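Local coordinates for phytochromobilin synthase (Solanum lycopersicum, PDB 6KME), which binds biliverdin IX alpha and probably reduces it, with electrons from ferredoxin, to phytochromobilin, the bilin from which plants make phytochrome, at residues Phe175-Ile180 / Arg302-Arg307; Ile112-Phe117 / Asp129-His134; Lys34-Phe39 / Ala197-Tyr202. The protein carries 1 engineered substitution. All coordinates share one frame; numbering follows the deposited sequence. Where two conformers were deposited one is given.

Contact 1: Phe175-Ile180 / Arg302-Arg307; sequences FSPIVI and RPWNAR. With BLA (biliverdine IX alpha), chain B.
Pro177 and Trp304 bring the two irregular segments nearest each other, their CA atoms 6.2 Å apart, where a type I beta turn from Ser176 to Val179 meets a loop near the C-terminal end of the chain. Two side chains of Arg302-Arg307 work on that turn. Arg302, its CG anti to the backbone N (chi1 -172°) and the chain extended as far as NE, sets the edge of its guanidinium against two carbonyls that lie close to the guanidinium plane. NH2 donates to Pro177 O at 2.8 Å, coming from above that carbonyl plane, and also to Val179 O, this time on a lone pair. NH1 joins it on Val179 O at 2.9 Å, nearly in line with the C=O, so one oxygen is held by both terminal nitrogens.

Trp304 lies flat against the turn. Pro177 CA sits 3.6 Å from the centroid of the five-membered ring and only 6° off its normal, a CH-pi contact, while Ser176 O lies over the six-membered ring on the same face; Pro303 CG, from its own segment, lies over the opposite face toward the rim. Val179 CG1 reaches Trp304 CZ3 at 3.6 Å. Phe175 touches the indole by its CB, but its ring runs away to biliverdin, where CE1 is 3.8 Å from the vinyl carbon CAB.

Within the turn, Ser176 OG accepts from Ile178 N, an ST turn, and bonds to Asp129. A cationic side chain thus meets two carbonyls of a buried turn, while the indole lies against Pro177 and the Ser176 carbonyl, an arrangement consistent with a firmly set loop, from which the Phe175 ring reaches biliverdin.

Contact 2: Ile112-Phe117 / Asp129-His134; sequences IFCANF and DLNPLH. With BLA (biliverdine IX alpha), chain B.
Ile112 and Asn131 exchange two backbone hydrogen bonds, Ile112 N to Asn131 O at 2.9 Å and Asn131 N to Ile112 O at 2.7 Å. Cys114 and Asp129 form the next hydrogen-bonded antiparallel pair, each N giving to the other's O, and Phe113 with Leu130 is the non-hydrogen-bonded pair between them.

On the face that carries Asp129 and Asn131, the amide ND2 of Asn131 donates to Asp129 OD2 at 2.8 Å, meeting the carboxylate on its anti side. Outside the hairpin, Asp129 OD1 bonds to Ser176 and Asn131 OD1 to Tyr231, so both oxygens of the acid and both ends of the amide have partners. That fixes which way round the Asn131 amide lies, with OD1 resting 3.3 Å from Cys114 CB.

Further along the strand on this same face, Asn116 belongs to the biliverdin pocket. Its ND2 gives a hydrogen bond of 2.7 Å to the lactam oxygen OC of the bilin, and Arg235 donates to its OD1, which orients the amide with its NH2 toward the ligand. Cys114 SG, anti to its backbone N (chi1 171°), adds a contact of 3.6 Å to the methyl CMB.

On the other face Phe113 CD1 meets Leu130 CD1 at 3.8 Å, the two side chains crossing at a slant.

This hairpin lies inside the antiparallel sheet, strand 112-119 also bonding to strand 96-104. Helix 188-211 packs on the Phe113 and Leu130 side, with Tyr202 edge-to-face to Phe113, whereas helix 218-238 approaches the side of Ile112 and Cys114, the one that holds biliverdin.

Contact 3: Lys34-Phe39 / Ala197-Tyr202; sequences KKLIHF and AFKDYY
Phe39 and Lys199 make a CH-pi contact, and Leu36 makes another with Phe198; no hydrogen bond joins the two segments. Lys199 lays its aliphatic chain across one face of the Phe39 ring: CG stands 3.5 Å from the ring centroid, 10° off the normal, and CB comes within 3.6 Å of Phe39 CZ. Because the lysine chain is extended beyond CG, it keeps running over the ring, with CD near CE1 and CD1, and its CE comes to 4.1 Å from Leu36 CD2. An alanine in place of Phe39 takes away the flat surface under the Lys199 methylenes and would probably leave the lysine chain freer to swing.

Phe198 leaves its helix toward the other one and, with CG anti to its backbone N (chi1 178°), offers one ring face to Leu36: Leu36 CB is 4.1 Å from the ring centroid, offset toward the rim.

These are two helices of the alpha-beta-alpha sandwich of ferredoxin-dependent bilin reductases, lying on the face of the sheet turned away from biliverdin. Over these turns they run nearly side by side in the same direction, 22° apart, with axes 10.7 Å from each other.

Plain apolar contacts fill in the rest. Leu36 CD2 touches Phe198 CD1 at 3.7 Å, the two side chains lying alongside and running opposite ways, while Phe39 CD2 lies near the edge of the Phe198 ring, 4.4 Å from CE1. Towards the sheet, Leu36 and Phe198 both reach Phe117 of strand 112-119, and Tyr202 OH bonds to Thr44 farther along helix 34-47.

From the N terminus, helix 34-47 opens contact 3, whose loop closes only when the chain arrives at 197-202. Contact 2, the short hairpin of 112-117 and 129-134, is nested wholly inside that loop. It has closed before contact 1 opens at 175-180, so these two follow in series. Contact 1 starts inside the loop of contact 3 and ends beyond it at 302-307, so those two cross. The hairpin lies between the others in the fold: Phe198 packs on Ala115 from the helical layer, and the 175-180 turn flanks Asp129. Tyr201 OH, bonded to Ile178 O, joins helix 188-211 directly to the turn. Contacts 1 and 2 both reach biliverdin.

Contact 1: Phe175-Ile180 / Arg302-Arg307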
loop_
_atom_site.group_PDB
_atom_site.type_symbol
_atom_site.label_atom_id
_atom_site.label_comp_id
_atom_site.label_asym_id
_atom_site.label_seq_id
_atom_site.Cartn_x
_atom_site.Cartn_y
_atom_site.Cartn_z
ATOM N N PHE A 175 4.192 1.517 8.328
ATOM C CA PHE A 175 3.869 0.099 8.429
ATOM C C PHE A 175 3.271 -0.221 9.797
ATOM O O PHE A 175 3.586 0.424 10.798
ATOM C CB PHE A 175 5.111 -0.768 8.194
ATOM C CG PHE A 175 5.580 -0.798 6.761
ATOM C CD1 PHE A 175 4.805 -0.248 5.739
ATOM C CD2 PHE A 175 6.794 -1.387 6.431
ATOM C CE1 PHE A 175 5.234 -0.280 4.426
ATOM C CE2 PHE A 175 7.234 -1.424 5.098
ATOM C CZ PHE A 175 6.455 -0.874 4.106
ATOM N N SER A 176 2.409 -1.230 9.825
ATOM C CA SER A 176 1.769 -1.706 11.047
ATOM C C SER A 176 2.600 -2.817 11.673
ATOM O O SER A 176 3.528 -3.331 11.053
ATOM C CB SER A 176 0.364 -2.201 10.718
ATOM O OG SER A 176 0.381 -3.591 10.464
ATOM N N PRO A 177 2.290 -3.220 12.913
ATOM C CA PRO A 177 3.023 -4.341 13.528
ATOM C C PRO A 177 2.763 -5.691 12.880
ATOM O O PRO A 177 3.459 -6.649 13.222
ATOM C CB PRO A 177 2.530 -4.344 14.988
ATOM C CG PRO A 177 1.845 -3.021 15.187
ATOM C CD PRO A 177 1.308 -2.640 13.849
ATOM N N ILE A 178 1.794 -5.817 11.974
ATOM C CA ILE A 178 1.562 -7.084 11.297
ATOM C C ILE A 178 2.053 -7.055 9.854
ATOM O O ILE A 178 1.706 -7.948 9.073
ATOM C CB ILE A 178 0.083 -7.508 11.364
ATOM C CG1 ILE A 178 -0.813 -6.538 10.576
ATOM C CG2 ILE A 178 -0.362 -7.654 12.816
ATOM C CD1 ILE A 178 -2.255 -7.057 10.378
ATOM N N VAL A 179 2.855 -6.053 9.478
ATOM C CA VAL A 179 3.300 -5.937 8.091
ATOM C C VAL A 179 4.032 -7.204 7.666
ATOM O O VAL A 179 4.800 -7.803 8.432
ATOM C CB VAL A 179 4.196 -4.703 7.888
ATOM C CG1 VAL A 179 5.493 -4.799 8.746
ATOM C CG2 VAL A 179 4.547 -4.544 6.419
ATOM N N ILE A 180 3.747 -7.644 6.452
ATOM C CA ILE A 180 4.536 -8.667 5.785
ATOM C C ILE A 180 5.433 -7.943 4.788
ATOM O O ILE A 180 4.963 -7.444 3.760
ATOM C CB ILE A 180 3.652 -9.710 5.093
ATOM C CG1 ILE A 180 2.846 -10.487 6.133
ATOM C CG2 ILE A 180 4.510 -10.649 4.225
ATOM C CD1 ILE A 180 1.758 -11.344 5.525
ATOM N N ARG A 302 13.236 -7.917 12.020
ATOM C CA ARG A 302 11.880 -7.410 12.188
ATOM C C ARG A 302 11.792 -6.551 13.446
ATOM O O ARG A 302 12.122 -7.032 14.537
ATOM C CB ARG A 302 10.886 -8.564 12.266
ATOM C CG ARG A 302 9.426 -8.066 12.232
ATOM C CD ARG A 302 8.425 -9.173 12.479
ATOM N NE ARG A 302 7.072 -8.604 12.456
ATOM C CZ ARG A 302 6.404 -8.331 11.338
ATOM N NH1 ARG A 302 6.957 -8.600 10.159
ATOM N NH2 ARG A 302 5.187 -7.789 11.394
ATOM N N PRO A 303 11.371 -5.288 13.347
ATOM C CA PRO A 303 11.458 -4.389 14.508
ATOM C C PRO A 303 10.264 -4.454 15.455
ATOM O O PRO A 303 10.101 -3.566 16.298
ATOM C CB PRO A 303 11.581 -3.008 13.859
ATOM C CG PRO A 303 10.824 -3.142 12.581
ATOM C CD PRO A 303 11.034 -4.564 12.109
ATOM N N TRP A 304 9.434 -5.490 15.340
ATOM C CA TRP A 304 8.365 -5.764 16.298
ATOM C C TRP A 304 8.559 -7.155 16.871
ATOM O O TRP A 304 8.884 -8.091 16.130
ATOM C CB TRP A 304 6.977 -5.693 15.648
ATOM C CG TRP A 304 6.588 -4.340 15.183
ATOM C CD1 TRP A 304 5.976 -3.361 15.918
ATOM C CD2 TRP A 304 6.758 -3.811 13.870
ATOM N NE1 TRP A 304 5.765 -2.250 15.140
ATOM C CE2 TRP A 304 6.240 -2.500 13.878
ATOM C CE3 TRP A 304 7.302 -4.316 12.687
ATOM C CZ2 TRP A 304 6.254 -1.686 12.749
ATOM C CZ3 TRP A 304 7.311 -3.512 11.569
ATOM C CH2 TRP A 304 6.789 -2.208 11.607
ATOM N N ASN A 305 8.339 -7.303 18.180
ATOM C CA ASN A 305 8.448 -8.625 18.781
ATOM C C ASN A 305 7.170 -9.425 18.532
ATOM O O ASN A 305 6.250 -8.980 17.836
ATOM C CB ASN A 305 8.808 -8.526 20.267
ATOM C CG ASN A 305 7.691 -7.966 21.142
ATOM O OD1 ASN A 305 6.531 -7.854 20.742
ATOM N ND2 ASN A 305 8.052 -7.635 22.377
ATOM N N ALA A 306 7.118 -10.632 19.112
ATOM C CA ALA A 306 6.009 -11.552 18.866
ATOM C C ALA A 306 4.681 -11.034 19.394
ATOM O O ALA A 306 3.628 -11.532 18.977
ATOM C CB ALA A 306 6.300 -12.917 19.484
ATOM N N ARG A 307 4.696 -10.074 20.317
ATOM C CA ARG A 307 3.465 -9.479 20.817
ATOM C C ARG A 307 3.115 -8.177 20.103
ATOM O O ARG A 307 2.148 -7.511 20.486
ATOM C CB ARG A 307 3.556 -9.251 22.331
ATOM C CG ARG A 307 3.712 -10.531 23.174
ATOM C CD ARG A 307 3.125 -11.778 22.488
ATOM N NE ARG A 307 1.662 -11.789 22.431
ATOM C CZ ARG A 307 0.958 -12.306 21.426
ATOM N NH1 ARG A 307 1.580 -12.841 20.380
ATOM N NH2 ARG A 307 -0.371 -12.277 21.456
HETATM C CHA BLA B . 11.340 -2.887 -3.718
HETATM N NA BLA B . 9.175 -2.076 -2.544
HETATM C C1A BLA B . 10.541 -2.404 -2.519
HETATM C C2A BLA B . 11.021 -2.176 -1.155
HETATM C C3A BLA B . 9.883 -1.692 -0.372
HETATM C C4A BLA B . 8.753 -1.637 -1.255
HETATM C CMA BLA B . 9.820 -1.317 1.111
HETATM C CAA BLA B . 12.502 -2.403 -0.741
HETATM C CBA BLA B . 13.320 -1.213 -1.163
HETATM C CGA BLA B . 13.344 -0.124 -0.029
HETATM O O1A BLA B . 13.693 -0.593 1.014
HETATM O O2A BLA B . 13.022 0.963 -0.410
HETATM C CHB BLA B . 7.308 -1.228 -0.940
HETATM N NB BLA B . 7.531 0.704 0.518
HETATM C C1B BLA B . 6.735 -0.137 -0.293
HETATM C C2B BLA B . 5.268 0.229 0.192
HETATM C C3B BLA B . 5.302 1.368 0.988
HETATM C C4B BLA B . 6.778 1.726 1.171
HETATM C CMB BLA B . 4.071 -0.472 -0.426
HETATM O OB BLA B . 7.322 2.679 1.706
HETATM C CAB BLA B . 4.365 2.276 1.747
HETATM C CBB BLA B . 4.442 3.424 2.459
HETATM N NC BLA B . 6.907 -2.392 -6.584
HETATM C C1C BLA B . 5.522 -2.110 -6.543
HETATM C C2C BLA B . 5.089 -1.965 -8.009
HETATM C C3C BLA B . 6.220 -2.171 -8.798
HETATM C C4C BLA B . 7.438 -2.456 -7.887
HETATM C CMC BLA B . 3.620 -1.643 -8.311
HETATM O OC BLA B . 4.992 -2.043 -5.446
HETATM C CAC BLA B . 6.266 -2.122 -10.284
HETATM C CBC BLA B . 5.601 -1.396 -11.210
HETATM C CHD BLA B . 8.772 -2.713 -8.057
HETATM N ND BLA B . 9.728 -2.709 -5.648
HETATM C C1D BLA B . 9.828 -2.829 -6.972
HETATM C C2D BLA B . 11.245 -3.139 -7.421
HETATM C C3D BLA B . 12.016 -3.211 -6.276
HETATM C C4D BLA B . 11.067 -2.933 -5.075
HETATM C CMD BLA B . 11.565 -3.304 -8.896
HETATM C CAD BLA B . 13.507 -3.488 -6.045
HETATM C CBD BLA B . 14.414 -2.354 -6.482
HETATM C CGD BLA B . 14.329 -1.040 -5.588
HETATM O O1D BLA B . 14.178 -0.046 -6.276
HETATM O O2D BLA B . 14.433 -1.249 -4.387
#

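Contact 2: Ile112-Phe117 / Asp129-His134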
loop_
_atom_site.group_PDB
_atom_site.type_symbol
_atom_site.label_atom_id
_atom_site.label_comp_id
_atom_site.label_asym_id
_atom_site.label_seq_id
_atom_site.Cartn_x
_atom_site.Cartn_y
_atom_site.Cartn_z
ATOM N N ILE A 112 -5.272 1.731 5.860
ATOM C CA ILE A 112 -5.220 1.592 4.410
ATOM C C ILE A 112 -4.744 0.182 4.071
ATOM O O ILE A 112 -3.658 -0.229 4.487
ATOM C CB ILE A 112 -4.299 2.654 3.798
ATOM C CG1 ILE A 112 -4.971 4.024 3.924
ATOM C CG2 ILE A 112 -3.970 2.294 2.364
ATOM C CD1 ILE A 112 -4.037 5.208 3.687
ATOM N N PHE A 113 -5.564 -0.574 3.337
ATOM C CA PHE A 113 -5.135 -1.891 2.895
ATOM C C PHE A 113 -4.139 -1.726 1.760
ATOM O O PHE A 113 -4.363 -0.941 0.837
ATOM C CB PHE A 113 -6.312 -2.767 2.441
ATOM C CG PHE A 113 -5.889 -4.177 2.085
ATOM C CD1 PHE A 113 -5.762 -5.149 3.078
ATOM C CD2 PHE A 113 -5.554 -4.512 0.771
ATOM C CE1 PHE A 113 -5.324 -6.451 2.762
ATOM C CE2 PHE A 113 -5.117 -5.797 0.447
ATOM C CZ PHE A 113 -5.008 -6.773 1.447
ATOM N N CYS A 114 -3.039 -2.477 1.825
ATOM C CA CYS A 114 -1.898 -2.273 0.936
ATOM C C CYS A 114 -1.319 -3.625 0.530
ATOM O O CYS A 114 -0.878 -4.395 1.390
ATOM C CB CYS A 114 -0.848 -1.405 1.638
ATOM S SG CYS A 114 0.748 -1.256 0.795
ATOM N N ALA A 115 -1.325 -3.923 -0.772
ATOM C CA ALA A 115 -0.670 -5.119 -1.310
ATOM C C ALA A 115 0.150 -4.701 -2.521
ATOM O O ALA A 115 -0.408 -4.253 -3.531
ATOM C CB ALA A 115 -1.679 -6.202 -1.689
ATOM N N ASN A 116 1.472 -4.833 -2.412
ATOM C CA ASN A 116 2.413 -4.443 -3.464
ATOM C C ASN A 116 3.341 -5.629 -3.719
ATOM O O ASN A 116 4.291 -5.869 -2.962
ATOM C CB ASN A 116 3.196 -3.194 -3.076
ATOM C CG ASN A 116 2.389 -1.930 -3.255
ATOM O OD1 ASN A 116 1.570 -1.582 -2.407
ATOM N ND2 ASN A 116 2.598 -1.247 -4.368
ATOM N N PHE A 117 3.059 -6.379 -4.782
ATOM C CA PHE A 117 3.797 -7.599 -5.099
ATOM C C PHE A 117 4.589 -7.378 -6.378
ATOM O O PHE A 117 3.998 -7.123 -7.433
ATOM C CB PHE A 117 2.852 -8.782 -5.289
ATOM C CG PHE A 117 1.952 -9.071 -4.113
ATOM C CD1 PHE A 117 2.171 -8.499 -2.863
ATOM C CD2 PHE A 117 0.898 -9.951 -4.264
ATOM C CE1 PHE A 117 1.333 -8.786 -1.792
ATOM C CE2 PHE A 117 0.051 -10.246 -3.187
ATOM C CZ PHE A 117 0.282 -9.662 -1.955
ATOM N N ASP A 129 0.076 -5.268 3.942
ATOM C CA ASP A 129 -0.129 -4.642 5.242
ATOM C C ASP A 129 -1.492 -3.971 5.328
ATOM O O ASP A 129 -2.143 -3.678 4.318
ATOM C CB ASP A 129 0.960 -3.607 5.533
ATOM C CG ASP A 129 1.014 -3.190 6.999
ATOM O OD1 ASP A 129 0.577 -3.966 7.889
ATOM O OD2 ASP A 129 1.508 -2.072 7.263
ATOM N N LEU A 130 -1.912 -3.749 6.570
ATOM C CA LEU A 130 -2.978 -2.800 6.903
ATOM C C LEU A 130 -2.257 -1.556 7.432
ATOM O O LEU A 130 -1.976 -1.449 8.627
ATOM C CB LEU A 130 -3.943 -3.415 7.920
ATOM C CG LEU A 130 -5.028 -4.381 7.402
ATOM C CD1 LEU A 130 -4.461 -5.574 6.613
ATOM C CD2 LEU A 130 -5.978 -4.879 8.539
ATOM N N ASN A 131 -1.889 -0.632 6.521
ATOM C CA ASN A 131 -1.060 0.522 6.910
ATOM C C ASN A 131 -1.847 1.408 7.879
ATOM O O ASN A 131 -2.976 1.814 7.565
ATOM C CB ASN A 131 -0.625 1.384 5.701
ATOM C CG ASN A 131 0.295 0.656 4.667
ATOM O OD1 ASN A 131 0.275 1.018 3.491
ATOM N ND2 ASN A 131 1.112 -0.311 5.102
ATOM N N PRO A 132 -1.289 1.768 9.039
ATOM C CA PRO A 132 -2.044 2.625 9.968
ATOM C C PRO A 132 -2.262 4.022 9.406
ATOM O O PRO A 132 -1.356 4.636 8.842
ATOM C CB PRO A 132 -1.161 2.664 11.225
ATOM C CG PRO A 132 0.226 2.315 10.734
ATOM C CD PRO A 132 -0.013 1.315 9.620
ATOM N N LEU A 133 -3.481 4.535 9.582
ATOM C CA LEU A 133 -3.742 5.910 9.166
ATOM C C LEU A 133 -2.979 6.898 10.038
ATOM O O LEU A 133 -2.432 7.888 9.538
ATOM C CB LEU A 133 -5.244 6.206 9.217
ATOM C CG LEU A 133 -5.627 7.621 8.780
ATOM C CD1 LEU A 133 -5.320 7.844 7.284
ATOM C CD2 LEU A 133 -7.115 7.918 9.124
ATOM N N HIS A 134 -2.919 6.631 11.340
ATOM C CA HIS A 134 -2.321 7.520 12.318
ATOM C C HIS A 134 -1.126 6.839 12.969
ATOM O O HIS A 134 -0.984 5.614 12.925
ATOM C CB HIS A 134 -3.342 7.932 13.385
ATOM C CG HIS A 134 -4.432 8.818 12.867
ATOM N ND1 HIS A 134 -4.190 10.080 12.366
ATOM C CD2 HIS A 134 -5.773 8.638 12.800
ATOM C CE1 HIS A 134 -5.334 10.634 12.001
ATOM N NE2 HIS A 134 -6.310 9.779 12.255
HETATM C CHA BLA B . 11.340 -2.887 -3.718
HETATM N NA BLA B . 9.175 -2.076 -2.544
HETATM C C1A BLA B . 10.541 -2.404 -2.519
HETATM C C2A BLA B . 11.021 -2.176 -1.155
HETATM C C3A BLA B . 9.883 -1.692 -0.372
HETATM C C4A BLA B . 8.753 -1.637 -1.255
HETATM C CMA BLA B . 9.820 -1.317 1.111
HETATM C CAA BLA B . 12.502 -2.403 -0.741
HETATM C CBA BLA B . 13.320 -1.213 -1.163
HETATM C CGA BLA B . 13.344 -0.124 -0.029
HETATM O O1A BLA B . 13.693 -0.593 1.014
HETATM O O2A BLA B . 13.022 0.963 -0.410
HETATM C CHB BLA B . 7.308 -1.228 -0.940
HETATM N NB BLA B . 7.531 0.704 0.518
HETATM C C1B BLA B . 6.735 -0.137 -0.293
HETATM C C2B BLA B . 5.268 0.229 0.192
HETATM C C3B BLA B . 5.302 1.368 0.988
HETATM C C4B BLA B . 6.778 1.726 1.171
HETATM C CMB BLA B . 4.071 -0.472 -0.426
HETATM O OB BLA B . 7.322 2.679 1.706
HETATM C CAB BLA B . 4.365 2.276 1.747
HETATM C CBB BLA B . 4.442 3.424 2.459
HETATM N NC BLA B . 6.907 -2.392 -6.584
HETATM C C1C BLA B . 5.522 -2.110 -6.543
HETATM C C2C BLA B . 5.089 -1.965 -8.009
HETATM C C3C BLA B . 6.220 -2.171 -8.798
HETATM C C4C BLA B . 7.438 -2.456 -7.887
HETATM C CMC BLA B . 3.620 -1.643 -8.311
HETATM O OC BLA B . 4.992 -2.043 -5.446
HETATM C CAC BLA B . 6.266 -2.122 -10.284
HETATM C CBC BLA B . 5.601 -1.396 -11.210
HETATM C CHD BLA B . 8.772 -2.713 -8.057
HETATM N ND BLA B . 9.728 -2.709 -5.648
HETATM C C1D BLA B . 9.828 -2.829 -6.972
HETATM C C2D BLA B . 11.245 -3.139 -7.421
HETATM C C3D BLA B . 12.016 -3.211 -6.276
HETATM C C4D BLA B . 11.067 -2.933 -5.075
HETATM C CMD BLA B . 11.565 -3.304 -8.896
HETATM C CAD BLA B . 13.507 -3.488 -6.045
HETATM C CBD BLA B . 14.414 -2.354 -6.482
HETATM C CGD BLA B . 14.329 -1.040 -5.588
HETATM O O1D BLA B . 14.178 -0.046 -6.276
HETATM O O2D BLA B . 14.433 -1.249 -4.387
#

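Contact 3: Lys34-Phe39 / Ala197-Tyr202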
loop_
_atom_site.group_PDB
_atom_site.type_symbol
_atom_site.label_atom_id
_atom_site.label_comp_id
_atom_site.label_asym_id
_atom_site.label_seq_id
_atom_site.Cartn_x
_atom_site.Cartn_y
_atom_site.Cartn_z
ATOM N N LYS A 34 -4.260 -11.602 -10.932
ATOM C CA LYS A 34 -5.660 -11.321 -11.252
ATOM C C LYS A 34 -6.598 -12.157 -10.393
ATOM O O LYS A 34 -7.678 -11.691 -10.006
ATOM C CB LYS A 34 -5.932 -11.579 -12.737
ATOM C CG LYS A 34 -5.483 -10.471 -13.676
ATOM C CD LYS A 34 -6.060 -10.673 -15.073
ATOM C CE LYS A 34 -7.180 -9.679 -15.376
ATOM N NZ LYS A 34 -8.286 -9.674 -14.367
ATOM N N LYS A 35 -6.210 -13.403 -10.096
ATOM C CA LYS A 35 -7.003 -14.245 -9.205
ATOM C C LYS A 35 -7.284 -13.534 -7.889
ATOM O O LYS A 35 -8.383 -13.650 -7.329
ATOM C CB LYS A 35 -6.280 -15.574 -8.939
ATOM C CG LYS A 35 -6.263 -16.566 -10.105
ATOM C CD LYS A 35 -5.379 -17.800 -9.811
ATOM C CE LYS A 35 -3.877 -17.501 -9.999
ATOM N NZ LYS A 35 -2.945 -18.675 -9.898
ATOM N N LEU A 36 -6.295 -12.796 -7.377
ATOM C CA LEU A 36 -6.443 -12.150 -6.079
ATOM C C LEU A 36 -7.342 -10.926 -6.173
ATOM O O LEU A 36 -8.095 -10.637 -5.235
ATOM C CB LEU A 36 -5.074 -11.756 -5.512
ATOM C CG LEU A 36 -4.169 -12.890 -5.018
ATOM C CD1 LEU A 36 -2.848 -12.312 -4.516
ATOM C CD2 LEU A 36 -4.868 -13.716 -3.940
ATOM N N ILE A 37 -7.264 -10.187 -7.282
ATOM C CA ILE A 37 -8.184 -9.069 -7.479
ATOM C C ILE A 37 -9.619 -9.575 -7.513
ATOM O O ILE A 37 -10.512 -9.001 -6.881
ATOM C CB ILE A 37 -7.843 -8.291 -8.763
ATOM C CG1 ILE A 37 -6.428 -7.715 -8.708
ATOM C CG2 ILE A 37 -8.824 -7.157 -8.944
ATOM C CD1 ILE A 37 -5.831 -7.440 -10.097
ATOM N N HIS A 38 -9.861 -10.656 -8.264
ATOM C CA HIS A 38 -11.201 -11.239 -8.327
ATOM C C HIS A 38 -11.676 -11.659 -6.946
ATOM O O HIS A 38 -12.831 -11.411 -6.570
ATOM C CB HIS A 38 -11.214 -12.436 -9.276
ATOM C CG HIS A 38 -12.576 -13.030 -9.478
ATOM N ND1 HIS A 38 -13.036 -14.107 -8.748
ATOM C CD2 HIS A 38 -13.576 -12.699 -10.331
ATOM C CE1 HIS A 38 -14.259 -14.414 -9.142
ATOM N NE2 HIS A 38 -14.611 -13.576 -10.100
ATOM N N PHE A 39 -10.799 -12.320 -6.183
ATOM C CA PHE A 39 -11.140 -12.685 -4.815
ATOM C C PHE A 39 -11.561 -11.457 -4.018
ATOM O O PHE A 39 -12.559 -11.485 -3.294
ATOM C CB PHE A 39 -9.964 -13.378 -4.122
ATOM C CG PHE A 39 -10.185 -13.601 -2.639
ATOM C CD1 PHE A 39 -10.793 -14.752 -2.184
ATOM C CD2 PHE A 39 -9.807 -12.640 -1.709
ATOM C CE1 PHE A 39 -11.012 -14.953 -0.822
ATOM C CE2 PHE A 39 -10.026 -12.829 -0.356
ATOM C CZ PHE A 39 -10.627 -13.989 0.092
ATOM N N ALA A 197 -2.055 -15.479 2.547
ATOM C CA ALA A 197 -1.828 -14.278 3.349
ATOM C C ALA A 197 -2.657 -13.101 2.840
ATOM O O ALA A 197 -3.275 -12.382 3.634
ATOM C CB ALA A 197 -0.336 -13.916 3.353
ATOM N N PHE A 198 -2.637 -12.859 1.524
ATOM C CA PHE A 198 -3.452 -11.790 0.948
ATOM C C PHE A 198 -4.911 -11.949 1.353
ATOM O O PHE A 198 -5.559 -10.983 1.773
ATOM C CB PHE A 198 -3.320 -11.778 -0.582
ATOM C CG PHE A 198 -4.177 -10.738 -1.265
ATOM C CD1 PHE A 198 -5.506 -11.006 -1.578
ATOM C CD2 PHE A 198 -3.647 -9.495 -1.604
ATOM C CE1 PHE A 198 -6.307 -10.050 -2.209
ATOM C CE2 PHE A 198 -4.429 -8.530 -2.233
ATOM C CZ PHE A 198 -5.766 -8.810 -2.540
ATOM N N LYS A 199 -5.441 -13.168 1.234
ATOM C CA LYS A 199 -6.856 -13.401 1.523
ATOM C C LYS A 199 -7.162 -13.213 3.010
ATOM O O LYS A 199 -8.149 -12.555 3.373
ATOM C CB LYS A 199 -7.252 -14.801 1.053
ATOM C CG LYS A 199 -7.182 -14.977 -0.461
ATOM C CD LYS A 199 -7.433 -16.417 -0.856
ATOM C CE LYS A 199 -7.160 -16.652 -2.329
ATOM N NZ LYS A 199 -7.529 -18.045 -2.699
ATOM N N ASP A 200 -6.316 -13.777 3.882
ATOM C CA ASP A 200 -6.478 -13.606 5.324
ATOM C C ASP A 200 -6.398 -12.139 5.736
ATOM O O ASP A 200 -7.209 -11.670 6.548
ATOM C CB ASP A 200 -5.412 -14.416 6.062
ATOM C CG ASP A 200 -5.778 -15.882 6.171
ATOM O OD1 ASP A 200 -6.919 -16.223 5.791
ATOM O OD2 ASP A 200 -4.940 -16.687 6.636
ATOM N N TYR A 201 -5.414 -11.408 5.205
ATOM C CA TYR A 201 -5.249 -9.993 5.535
ATOM C C TYR A 201 -6.404 -9.163 4.982
ATOM O O TYR A 201 -6.895 -8.243 5.652
ATOM C CB TYR A 201 -3.900 -9.469 5.002
ATOM C CG TYR A 201 -2.726 -9.651 5.970
ATOM C CD1 TYR A 201 -2.438 -10.902 6.517
ATOM C CD2 TYR A 201 -1.917 -8.577 6.333
ATOM C CE1 TYR A 201 -1.370 -11.081 7.415
ATOM C CE2 TYR A 201 -0.833 -8.748 7.235
ATOM C CZ TYR A 201 -0.581 -10.000 7.771
ATOM O OH TYR A 201 0.467 -10.186 8.655
ATOM N N TYR A 202 -6.866 -9.468 3.763
ATOM C CA TYR A 202 -7.958 -8.668 3.215
ATOM C C TYR A 202 -9.273 -8.940 3.951
ATOM O O TYR A 202 -10.071 -8.018 4.171
ATOM C CB TYR A 202 -8.104 -8.896 1.707
ATOM C CG TYR A 202 -9.011 -7.846 1.091
ATOM C CD1 TYR A 202 -8.635 -6.506 1.084
ATOM C CD2 TYR A 202 -10.253 -8.181 0.574
ATOM C CE1 TYR A 202 -9.468 -5.517 0.560
ATOM C CE2 TYR A 202 -11.105 -7.191 0.038
ATOM C CZ TYR A 202 -10.700 -5.866 0.041
ATOM O OH TYR A 202 -11.526 -4.886 -0.473
#